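PDB 2QFZ: TBC1 domain family member 22A from Homo sapiens, which probably acts as a GTPase-activating protein for Rab GTPases through its TBC domain, and forms homodimers and binds 14-3-3 proteins. Local coordinates for residues Glu299-Phe302 and Gln303-Leu306; His232-Leu235 and Asp236-Val240. One frame throughout, in Å; residues are numbered along the deposited sequence.

Contact 1 (Glu299-Phe302 and Gln303-Leu306)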
ATOM      1  N   GLU A 299      26.928   0.481  13.139  1.00 33.92           N
ATOM      2  CA  GLU A 299      27.082  -0.874  12.642  1.00 34.02           C
ATOM      3  C   GLU A 299      28.209  -0.960  11.614  1.00 34.86           C
ATOM      4  O   GLU A 299      28.161  -0.299  10.584  1.00 36.46           O
ATOM      5  CB  GLU A 299      25.758  -1.362  12.032  1.00 33.59           C
ATOM      6  CG  GLU A 299      25.774  -2.788  11.626  1.00 32.95           C
ATOM      7  CD  GLU A 299      26.129  -3.695  12.765  1.00 36.37           C
ATOM      8  OE1 GLU A 299      25.234  -3.968  13.602  1.00 40.83           O
ATOM      9  OE2 GLU A 299      27.300  -4.141  12.829  1.00 36.64           O
ATOM     10  N   LYS A 300      29.206  -1.793  11.899  1.00 34.11           N
ATOM     11  CA  LYS A 300      30.389  -1.947  11.046  1.00 38.35           C
ATOM     12  C   LYS A 300      30.616  -3.349  10.497  1.00 37.07           C
ATOM     13  O   LYS A 300      31.541  -3.547   9.732  1.00 40.76           O
ATOM     14  CB  LYS A 300      31.636  -1.500  11.822  1.00 43.15           C
ATOM     15  CG  LYS A 300      31.572  -0.052  12.171  1.00 46.10           C
ATOM     16  CD  LYS A 300      32.585   0.355  13.209  1.00 49.38           C
ATOM     17  CE  LYS A 300      32.639   1.887  13.284  1.00 51.42           C
ATOM     18  NZ  LYS A 300      31.287   2.490  13.048  1.00 48.32           N
ATOM     19  N   ASP A 301      29.788  -4.323  10.872  1.00 36.93           N
ATOM     20  CA  ASP A 301      29.800  -5.633  10.211  1.00 33.80           C
ATOM     21  C   ASP A 301      28.840  -5.591   9.004  1.00 34.48           C
ATOM     22  O   ASP A 301      27.706  -5.185   9.170  1.00 27.44           O
ATOM     23  CB  ASP A 301      29.368  -6.692  11.221  1.00 34.92           C
ATOM     24  CG  ASP A 301      29.386  -8.086  10.648  1.00 35.30           C
ATOM     25  OD1 ASP A 301      30.487  -8.588  10.318  1.00 36.08           O
ATOM     26  OD2 ASP A 301      28.293  -8.680  10.527  1.00 32.05           O
ATOM     27  N   PHE A 302      29.291  -6.002   7.796  1.00 34.08           N
ATOM     28  CA  PHE A 302      28.414  -6.044   6.596  1.00 36.40           C
ATOM     29  C   PHE A 302      27.156  -6.896   6.795  1.00 32.55           C
ATOM     30  O   PHE A 302      26.065  -6.483   6.404  1.00 31.22           O
ATOM     31  CB  PHE A 302      29.145  -6.553   5.325  1.00 41.60           C
ATOM     32  CG  PHE A 302      28.184  -6.978   4.202  1.00 45.43           C
ATOM     33  CD1 PHE A 302      27.581  -6.028   3.366  1.00 45.91           C
ATOM     34  CD2 PHE A 302      27.844  -8.326   4.021  1.00 47.16           C
ATOM     35  CE1 PHE A 302      26.671  -6.418   2.362  1.00 46.51           C
ATOM     36  CE2 PHE A 302      26.937  -8.723   3.015  1.00 47.47           C
ATOM     37  CZ  PHE A 302      26.354  -7.772   2.184  1.00 46.24           C
ATOM     38  N   GLN A 303      27.326  -8.100   7.352  1.00 32.43           N
ATOM     39  CA  GLN A 303      26.215  -9.074   7.502  1.00 31.79           C
ATOM     40  C   GLN A 303      25.104  -8.552   8.427  1.00 27.34           C
ATOM     41  O   GLN A 303      23.919  -8.669   8.127  1.00 26.68           O
ATOM     42  CB  GLN A 303      26.762 -10.412   8.040  1.00 33.09           C
ATOM     43  CG  GLN A 303      25.757 -11.581   8.085  1.00 36.15           C
ATOM     44  CD  GLN A 303      26.229 -12.749   9.002  1.00 39.32           C
ATOM     45  OE1 GLN A 303      27.330 -12.718   9.579  1.00 40.53           O
ATOM     46  NE2 GLN A 303      25.380 -13.774   9.127  1.00 43.47           N
ATOM     47  N   GLU A 304      25.498  -8.006   9.567  1.00 24.62           N
ATOM     48  CA  GLU A 304      24.547  -7.446  10.522  1.00 24.25           C
ATOM     49  C   GLU A 304      23.958  -6.135  10.044  1.00 20.37           C
ATOM     50  O   GLU A 304      22.834  -5.831  10.399  1.00 20.97           O
ATOM     51  CB  GLU A 304      25.207  -7.249  11.900  1.00 25.58           C
ATOM     52  CG  GLU A 304      25.540  -8.535  12.614  1.00 26.76           C
ATOM     53  CD  GLU A 304      25.941  -8.332  14.085  1.00 27.96           C
ATOM     54  OE1 GLU A 304      26.032  -9.322  14.821  1.00 29.06           O
ATOM     55  OE2 GLU A 304      26.166  -7.191  14.515  1.00 30.56           O
ATOM     56  N   LEU A 305      24.728  -5.347   9.274  1.00 20.76           N
ATOM     57  CA  LEU A 305      24.232  -4.102   8.678  1.00 24.26           C
ATOM     58  C   LEU A 305      23.074  -4.356   7.693  1.00 24.68           C
ATOM     59  O   LEU A 305      22.000  -3.760   7.803  1.00 20.77           O
ATOM     60  CB  LEU A 305      25.345  -3.348   7.948  1.00 23.48           C
ATOM     61  CG  LEU A 305      24.929  -2.012   7.318  1.00 24.05           C
ATOM     62  CD1 LEU A 305      24.190  -1.109   8.301  1.00 27.89           C
ATOM     63  CD2 LEU A 305      26.155  -1.261   6.671  1.00 23.98           C
ATOM     64  N   LEU A 306      23.313  -5.238   6.739  1.00 24.26           N
ATOM     65  CA  LEU A 306      22.257  -5.693   5.843  1.00 23.70           C
ATOM     66  C   LEU A 306      21.053  -6.334   6.614  1.00 22.64           C
ATOM     67  O   LEU A 306      19.928  -5.988   6.345  1.00 17.36           O
ATOM     68  CB  LEU A 306      22.838  -6.629   4.753  1.00 21.78           C
ATOM     69  CG  LEU A 306      21.868  -7.134   3.681  1.00 22.25           C
ATOM     70  CD1 LEU A 306      21.022  -5.961   3.115  1.00 18.56           C
ATOM     71  CD2 LEU A 306      22.575  -7.848   2.604  1.00 24.41           C
TER

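Contact 2 (His232-Leu235 and Asp236-Val240)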
ATOM      1  N   HIS A 232      24.998   7.500   3.250  1.00 26.64           N
ATOM      2  CA  HIS A 232      25.395   7.043   1.900  1.00 26.40           C
ATOM      3  C   HIS A 232      26.792   6.387   1.764  1.00 27.94           C
ATOM      4  O   HIS A 232      26.924   5.332   1.128  1.00 24.06           O
ATOM      5  CB  HIS A 232      25.282   8.206   0.913  1.00 28.65           C
ATOM      6  CG  HIS A 232      25.626   7.829  -0.489  1.00 27.29           C
ATOM      7  ND1 HIS A 232      24.884   6.928  -1.215  1.00 28.36           N
ATOM      8  CD2 HIS A 232      26.633   8.230  -1.296  1.00 27.90           C
ATOM      9  CE1 HIS A 232      25.420   6.792  -2.418  1.00 29.07           C
ATOM     10  NE2 HIS A 232      26.481   7.576  -2.495  1.00 27.98           N
ATOM     11  N   ARG A 233      27.807   7.007   2.386  1.00 27.61           N
ATOM     12  CA  ARG A 233      29.183   6.545   2.360  1.00 26.51           C
ATOM     13  C   ARG A 233      29.455   5.388   3.292  1.00 26.24           C
ATOM     14  O   ARG A 233      30.255   4.511   2.970  1.00 25.45           O
ATOM     15  CB  ARG A 233      30.153   7.690   2.682  1.00 32.23           C
ATOM     16  CG  ARG A 233      30.048   8.838   1.733  1.00 33.42           C
ATOM     17  CD  ARG A 233      31.178   9.822   1.885  1.00 38.45           C
ATOM     18  NE  ARG A 233      31.081  10.834   0.845  1.00 40.09           N
ATOM     19  CZ  ARG A 233      31.953  11.825   0.647  1.00 45.00           C
ATOM     20  NH1 ARG A 233      33.022  11.962   1.431  1.00 43.22           N
ATOM     21  NH2 ARG A 233      31.743  12.692  -0.355  1.00 43.13           N
ATOM     22  N   HIS A 234      28.803   5.375   4.446  1.00 23.27           N
ATOM     23  CA  HIS A 234      28.885   4.240   5.321  1.00 25.61           C
ATOM     24  C   HIS A 234      28.337   2.962   4.616  1.00 21.96           C
ATOM     25  O   HIS A 234      28.925   1.861   4.727  1.00 21.22           O
ATOM     26  CB  HIS A 234      28.136   4.571   6.624  1.00 26.66           C
ATOM     27  CG  HIS A 234      28.177   3.496   7.658  1.00 26.61           C
ATOM     28  ND1 HIS A 234      29.203   3.373   8.577  1.00 27.81           N
ATOM     29  CD2 HIS A 234      27.300   2.505   7.939  1.00 28.25           C
ATOM     30  CE1 HIS A 234      28.955   2.349   9.370  1.00 24.78           C
ATOM     31  NE2 HIS A 234      27.812   1.798   8.998  1.00 26.45           N
ATOM     32  N   LEU A 235      27.237   3.085   3.873  1.00 22.41           N
ATOM     33  CA  LEU A 235      26.695   1.891   3.154  1.00 21.77           C
ATOM     34  C   LEU A 235      27.747   1.418   2.152  1.00 22.32           C
ATOM     35  O   LEU A 235      28.023   0.234   2.062  1.00 22.64           O
ATOM     36  CB  LEU A 235      25.357   2.180   2.468  1.00 23.11           C
ATOM     37  CG  LEU A 235      24.203   2.464   3.424  1.00 26.20           C
ATOM     38  CD1 LEU A 235      22.983   2.900   2.669  1.00 22.72           C
ATOM     39  CD2 LEU A 235      23.876   1.297   4.302  1.00 25.30           C
ATOM     40  N   ASP A 236      28.337   2.355   1.420  1.00 23.99           N
ATOM     41  CA  ASP A 236      29.408   2.065   0.432  1.00 26.58           C
ATOM     42  C   ASP A 236      30.633   1.475   1.090  1.00 28.81           C
ATOM     43  O   ASP A 236      31.172   0.462   0.642  1.00 28.59           O
ATOM     44  CB  ASP A 236      29.803   3.367  -0.294  1.00 28.34           C
ATOM     45  CG  ASP A 236      30.837   3.152  -1.439  1.00 35.30           C
ATOM     46  OD1 ASP A 236      30.606   2.319  -2.327  1.00 33.96           O
ATOM     47  OD2 ASP A 236      31.879   3.869  -1.469  1.00 42.77           O
ATOM     48  N   GLN A 237      31.075   2.118   2.167  1.00 32.65           N
ATOM     49  CA  GLN A 237      32.217   1.631   2.968  1.00 31.58           C
ATOM     50  C   GLN A 237      32.017   0.159   3.377  1.00 25.94           C
ATOM     51  O   GLN A 237      32.934  -0.628   3.362  1.00 24.76           O
ATOM     52  CB  GLN A 237      32.395   2.564   4.191  1.00 34.16           C
ATOM     53  CG  GLN A 237      33.676   2.368   5.017  1.00 39.61           C
ATOM     54  CD  GLN A 237      34.959   2.548   4.183  1.00 42.00           C
ATOM     55  OE1 GLN A 237      35.040   3.418   3.306  1.00 43.61           O
ATOM     56  NE2 GLN A 237      35.950   1.716   4.452  1.00 43.53           N
ATOM     57  N   HIS A 238      30.807  -0.225   3.736  1.00 25.13           N
ATOM     58  CA  HIS A 238      30.566  -1.600   4.222  1.00 24.53           C
ATOM     59  C   HIS A 238      29.901  -2.522   3.188  1.00 26.20           C
ATOM     60  O   HIS A 238      29.320  -3.527   3.546  1.00 28.69           O
ATOM     61  CB  HIS A 238      29.779  -1.521   5.533  1.00 27.52           C
ATOM     62  CG  HIS A 238      30.535  -0.811   6.602  1.00 29.29           C
ATOM     63  ND1 HIS A 238      30.525   0.565   6.730  1.00 28.10           N
ATOM     64  CD2 HIS A 238      31.429  -1.272   7.515  1.00 29.14           C
ATOM     65  CE1 HIS A 238      31.358   0.912   7.697  1.00 28.31           C
ATOM     66  NE2 HIS A 238      31.920  -0.181   8.188  1.00 26.74           N
ATOM     67  N   GLU A 239      30.020  -2.162   1.904  1.00 30.13           N
ATOM     68  CA  GLU A 239      29.593  -2.984   0.780  1.00 30.54           C
ATOM     69  C   GLU A 239      28.106  -3.317   0.803  1.00 26.20           C
ATOM     70  O   GLU A 239      27.725  -4.370   0.339  1.00 22.11           O
ATOM     71  CB  GLU A 239      30.403  -4.306   0.732  1.00 34.59           C
ATOM     72  CG  GLU A 239      31.939  -4.128   0.726  1.00 40.58           C
ATOM     73  CD  GLU A 239      32.494  -3.773  -0.638  1.00 44.02           C
ATOM     74  OE1 GLU A 239      31.693  -3.623  -1.589  1.00 48.09           O
ATOM     75  OE2 GLU A 239      33.735  -3.654  -0.766  1.00 46.67           O
ATOM     76  N   VAL A 240      27.261  -2.449   1.347  1.00 23.20           N
ATOM     77  CA  VAL A 240      25.816  -2.657   1.198  1.00 24.09           C
ATOM     78  C   VAL A 240      25.320  -1.804   0.043  1.00 24.90           C
ATOM     79  O   VAL A 240      25.516  -0.584   0.053  1.00 30.07           O
ATOM     80  CB  VAL A 240      25.004  -2.337   2.506  1.00 26.09           C
ATOM     81  CG1 VAL A 240      23.496  -2.606   2.258  1.00 22.93           C
ATOM     82  CG2 VAL A 240      25.524  -3.174   3.690  1.00 25.82           C
TER

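Contact 1 (Glu299-Phe302 and Gln303-Leu306)
Asp301 OD2 accepts the backbone N-H of Glu304 over 3.0 Å, and this one bond marks where a new helix begins. Asp301 is the N-cap: its carboxylate folds forward over the first turn, with CG anti to the backbone N (chi1 -178°) and OD2 carried towards an amide that has no carbonyl of an earlier turn to pair with. The N-H arrives on the anti side of OD2, 28° out of the carboxylate plane. Helical bonding proper starts at the same residue, since Asp301 O takes Leu305 N at 3.0 Å, and Phe302 O then takes Leu306 N.

Glu299 braces the approach to the cap. Its first torsion, which sets CG opposite the backbone N, lays CG against the backbone of Leu305, 3.6 Å from its CA. The bend at chi2 (57°) then turns the carboxylate back along its own loop, and the anti lone pair of OE2 receives Asp301 N at 3.2 Å. Less comfortably, OE1 stands 3.5 Å from Glu304 OE2, the two carboxylate planes nearly perpendicular; such a pair is likely to raise the proton affinity of one or both acids. Were Glu299 replaced by an alanine, Asp301 N would probably lose this acceptor and the methylene packing beside Leu305 would be gone.

Farther round the turn, Phe302 and Leu306 run side by side in the same direction, CZ of the ring 3.8 Å from CD2 of the leucine. The whole turn lies at the surface, where the loop after helix 293-298 enters helix 302-309; Phe302 and Leu306 rest on Gln244 of helix 242-251, while Leu305 packs inward on His238 and Val240.

Contact 2 (His232-Leu235 and Asp236-Val240)
His234 carries CG anti to its backbone N (chi1 -178°) and His238 carries CG anti to its carbonyl carbon (chi1 -62°), and together these rotations bring the two rings into contact one turn apart. The planes stand 43° apart, an oblique pairing with centroids separated by 4.2 Å. His238 ND1 sits over the centre of the His234 ring, while CE1 of one ring comes within 3.3 Å of CE1 of the other.

The rotation of His238 also points ND1 at the carbonyl of His234. ND1 donates to His234 O at 2.9 Å, with the acceptor almost in the plane of the donor ring, and the backbone N of His238 is a second donor to the same oxygen, at 3.0 Å and from the opposite face of the carbonyl plane. ND1 therefore carries a proton in this bond, which helps to fix the rotation of the ring.

The example also illustrates how a helix stops. Glu239, with positive phi, is the C-prime residue of a Schellman motif: Val240 N returns to Leu235 O at 2.9 Å, and Glu239 N to Asp236 O at 3.1 Å. Reversing the chain in this way swings Val240 back towards the helix, so that its CB lies 4.2 Å from Leu235 CD2 and an apolar contact forms next to the turn.

These residues end helix 229-237 within the TBC domain and lead into helix 242-251, whose Tyr242 hydroxyl is hydrogen-bonded to His232 ND1. Leu235 packs on Tyr242, Val240 reaches Phe245 of that helix as well as Phe302 and Leu305 of helix 302-309, and His234 lies against Ile296 and Leu297 of helix 293-298.

How the contacts relate
One helix stops where another starts: contact 2 closes helix 229-237 with a Schellman motif, and contact 1 opens helix 302-309 with an N-cap. Though some sixty residues apart in sequence, their centres lie about 10 Å apart and the two ends abut. His234 NE2 comes within 2.7 Å of Glu299 O, a polar approach of weak geometry that brings the histidine pair up to the loop before the cap. The Phe302 ring adjoins the reversing chain, with CE1 3.1 Å from Glu239 O. Both contacts lie on the same side of the molecule, each centred about 29 Å from the centre of the chain.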